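Local structure of AHL synthase (Burkholderia glumae, 3P2H) at residues A68-T73 against W98-F103. The protein probably makes N-acyl-homoserine lactone quorum-sensing signals, joining a fatty acyl group from acyl carrier protein to S-adenosyl-L-methionine and releasing 5'-methylthioadenosine. The protein carries 3 engineered substitutions. Numbering follows the deposited sequence.
Sequences ARLLPT and WELSRF. With NOO (N-(3-oxocyclohex-1-en-1-yl)octanamide), chain C; MTA (5'-deoxy-5'-methylthioadenosine), chain B.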
# COMPACT_ATOMS: atom_id res chain seq x y z
N ALA A 68 5.23 -1.20 0.25
CA ALA A 68 3.92 -0.67 0.57
C ALA A 68 4.11 0.66 1.28
O ALA A 68 5.13 0.89 1.94
CB ALA A 68 3.15 -1.63 1.46
N ARG A 69 3.14 1.54 1.12
CA ARG A 69 3.18 2.86 1.73
C ARG A 69 1.91 3.04 2.55
O ARG A 69 0.82 2.73 2.08
CB ARG A 69 3.26 3.93 0.63
CG ARG A 69 3.30 5.35 1.15
CD ARG A 69 3.78 6.32 0.09
NE ARG A 69 2.78 6.59 -0.93
CZ ARG A 69 2.98 7.41 -1.96
NH1 ARG A 69 4.15 8.02 -2.10
NH2 ARG A 69 2.01 7.63 -2.83
N LEU A 70 2.07 3.53 3.77
CA LEU A 70 0.93 3.76 4.66
C LEU A 70 0.88 5.23 5.08
O LEU A 70 1.89 5.80 5.50
CB LEU A 70 1.04 2.87 5.91
CG LEU A 70 0.75 1.38 5.68
CD1 LEU A 70 1.10 0.59 6.92
CD2 LEU A 70 -0.71 1.20 5.33
N LEU A 71 -0.30 5.83 4.96
CA LEU A 71 -0.51 7.23 5.32
C LEU A 71 -1.80 7.38 6.11
O LEU A 71 -2.78 6.72 5.82
CB LEU A 71 -0.60 8.10 4.07
CG LEU A 71 0.63 8.28 3.18
CD1 LEU A 71 0.21 8.96 1.88
CD2 LEU A 71 1.69 9.10 3.92
N PRO A 72 -1.80 8.26 7.12
CA PRO A 72 -3.02 8.47 7.90
C PRO A 72 -3.94 9.37 7.08
O PRO A 72 -3.46 10.28 6.40
CB PRO A 72 -2.51 9.16 9.16
CG PRO A 72 -1.39 10.01 8.63
CD PRO A 72 -0.69 9.07 7.65
N THR A 73 -5.25 9.12 7.11
CA THR A 73 -6.15 9.96 6.33
C THR A 73 -6.35 11.35 6.92
O THR A 73 -6.92 12.23 6.27
CB THR A 73 -7.52 9.29 6.16
OG1 THR A 73 -8.05 8.93 7.44
CG2 THR A 73 -7.41 8.07 5.26
N TRP A 98 -6.50 4.55 7.41
CA TRP A 98 -5.18 4.83 6.85
C TRP A 98 -5.21 4.43 5.38
O TRP A 98 -5.96 3.52 5.01
CB TRP A 98 -4.10 4.01 7.58
CG TRP A 98 -3.58 4.64 8.83
CD1 TRP A 98 -4.30 4.98 9.94
CD2 TRP A 98 -2.22 5.03 9.10
NE1 TRP A 98 -3.47 5.56 10.89
CE2 TRP A 98 -2.20 5.60 10.39
CE3 TRP A 98 -1.03 4.95 8.37
CZ2 TRP A 98 -1.02 6.09 10.97
CZ3 TRP A 98 0.14 5.45 8.95
CH2 TRP A 98 0.13 6.01 10.23
N GLU A 99 -4.42 5.10 4.55
CA GLU A 99 -4.39 4.78 3.13
C GLU A 99 -3.20 3.90 2.77
O GLU A 99 -2.06 4.19 3.15
CB GLU A 99 -4.32 6.04 2.27
CG GLU A 99 -4.21 5.70 0.79
CD GLU A 99 -3.77 6.86 -0.07
OE1 GLU A 99 -2.69 7.42 0.21
OE2 GLU A 99 -4.48 7.21 -1.03
N LEU A 100 -3.47 2.84 2.02
CA LEU A 100 -2.44 1.93 1.56
C LEU A 100 -2.18 2.26 0.10
O LEU A 100 -3.11 2.25 -0.70
CB LEU A 100 -2.91 0.48 1.70
CG LEU A 100 -1.94 -0.60 1.22
CD1 LEU A 100 -0.64 -0.52 2.00
CD2 LEU A 100 -2.58 -1.98 1.38
N SER A 101 -0.94 2.57 -0.25
CA SER A 101 -0.59 2.88 -1.63
C SER A 101 0.76 2.27 -2.00
O SER A 101 1.41 1.66 -1.17
CB SER A 101 -0.55 4.40 -1.85
OG SER A 101 0.37 5.02 -0.97
N ARG A 102 1.17 2.45 -3.26
CA ARG A 102 2.43 1.90 -3.75
C ARG A 102 2.65 0.51 -3.18
O ARG A 102 3.67 0.23 -2.55
CB ARG A 102 3.59 2.83 -3.37
CG ARG A 102 3.58 4.19 -4.07
CD ARG A 102 3.66 4.06 -5.59
NE ARG A 102 4.00 5.32 -6.25
CZ ARG A 102 3.18 6.36 -6.37
NH1 ARG A 102 3.59 7.47 -6.98
NH2 ARG A 102 1.94 6.30 -5.90
N PHE A 103 1.67 -0.36 -3.40
CA PHE A 103 1.71 -1.73 -2.90
C PHE A 103 2.11 -2.66 -4.04
O PHE A 103 1.46 -2.70 -5.07
CB PHE A 103 0.34 -2.13 -2.36
CG PHE A 103 0.31 -3.49 -1.72
CD1 PHE A 103 0.77 -3.68 -0.43
CD2 PHE A 103 -0.19 -4.59 -2.42
CE1 PHE A 103 0.73 -4.94 0.17
CE2 PHE A 103 -0.23 -5.86 -1.84
CZ PHE A 103 0.23 -6.03 -0.54
C1 NOO C . -0.01 -4.29 -8.54
O1 NOO C . -0.59 -5.24 -9.07
C2 NOO C . -0.70 -3.40 -7.52
C3 NOO C . -0.36 -2.04 -7.37
C4 NOO C . 0.88 -1.53 -8.12
C5 NOO C . 2.00 -2.62 -8.36
C6 NOO C . 1.46 -3.96 -8.94
N7 NOO C . -1.10 -1.07 -6.56
C8 NOO C . -0.74 -0.05 -5.64
O8 NOO C . 0.08 0.83 -5.87
C9 NOO C . -1.41 -0.01 -4.25
C10 NOO C . -2.65 -0.88 -3.96
C11 NOO C . -3.53 -0.20 -2.87
C12 NOO C . -4.14 -1.20 -1.88
C13 NOO C . -5.10 -0.49 -0.89
C14 NOO C . -6.25 -1.42 -0.46
C15 NOO C . -7.06 -0.80 0.69
CS MTA B . -2.74 4.36 -8.39
S5' MTA B . -3.60 4.21 -9.99
C5' MTA B . -2.21 4.42 -11.15
C4' MTA B . -2.11 5.86 -11.67
O4' MTA B . -1.87 6.73 -10.53
C2' MTA B . 0.04 6.93 -11.87
O2' MTA B . 0.90 7.71 -12.71
C3' MTA B . -0.92 5.95 -12.63
O3' MTA B . -1.35 6.56 -13.85
C1' MTA B . -0.94 7.74 -11.00
N9 MTA B . -0.29 8.36 -9.83
C8 MTA B . 0.37 7.71 -8.81
N7 MTA B . 0.83 8.56 -7.94
C5 MTA B . 0.49 9.82 -8.33
C6 MTA B . 0.69 11.14 -7.81
N6 MTA B . 1.39 11.31 -6.62
N1 MTA B . 0.19 12.21 -8.49
C2 MTA B . -0.50 12.06 -9.66
N3 MTA B . -0.70 10.81 -10.17
C4 MTA B . -0.24 9.69 -9.56
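With CG of Arg-69 trans to its backbone N (chi1 180°) and the chain bending only at chi3 (74°), the guanidinium is carried across to Ser-101, whose OG is set between its own N and carbonyl carbon. There NE of Arg-69 donates an almost straight bond to Ser-101 OG at 2.9 Å, and OG lies in the guanidinium plane, at its edge. One face of the same group is covered by Arg-102 CG, 3.8 Å above its centre. The two arginines run side by side, their guanidinium planes 49° apart and NH2 of Arg-69 3.3 Å from NH2 of Arg-102. The closeness is probably made tolerable by the carboxylates around it: Asp-45 forms salt bridges with both, Asp-48 adds another to Arg-69, and Glu-43 holds NE of Arg-102. The latter's NH1 and NH2 both make weak hydrogen bonds to N7 of the methylthioadenosine.

Beneath these side chains, strands 64-72 and 97-105 pair antiparallel inside the mixed sheet of the GNAT-like (N-acetyltransferase-type) fold of the autoinducer synthases. Arg-69 with Ser-101 and Leu-71 with Glu-99 are the hydrogen-bonded pairs; Leu-71 N reaches Glu-99 O at 3.0 Å, in the carbonyl plane. On the other face, the Trp-98 ring spreads under Pro-72, whose CA makes a CH-pi contact 3.8 Å from the centroid of the five-membered ring. Farther along this face, Leu-70 CD2 packs on Leu-100 CD1 at 3.7 Å, while CB, CG and CD2 of Leu-100 lie against C12 and C13 of the inhibitor's octanoyl chain. Past the corner at Arg-102, the edge of the Phe-103 ring meets Ala-68 CB, and Phe-103 N donates a weak hydrogen bond to the inhibitor's amide oxygen O8 at 3.2 Å.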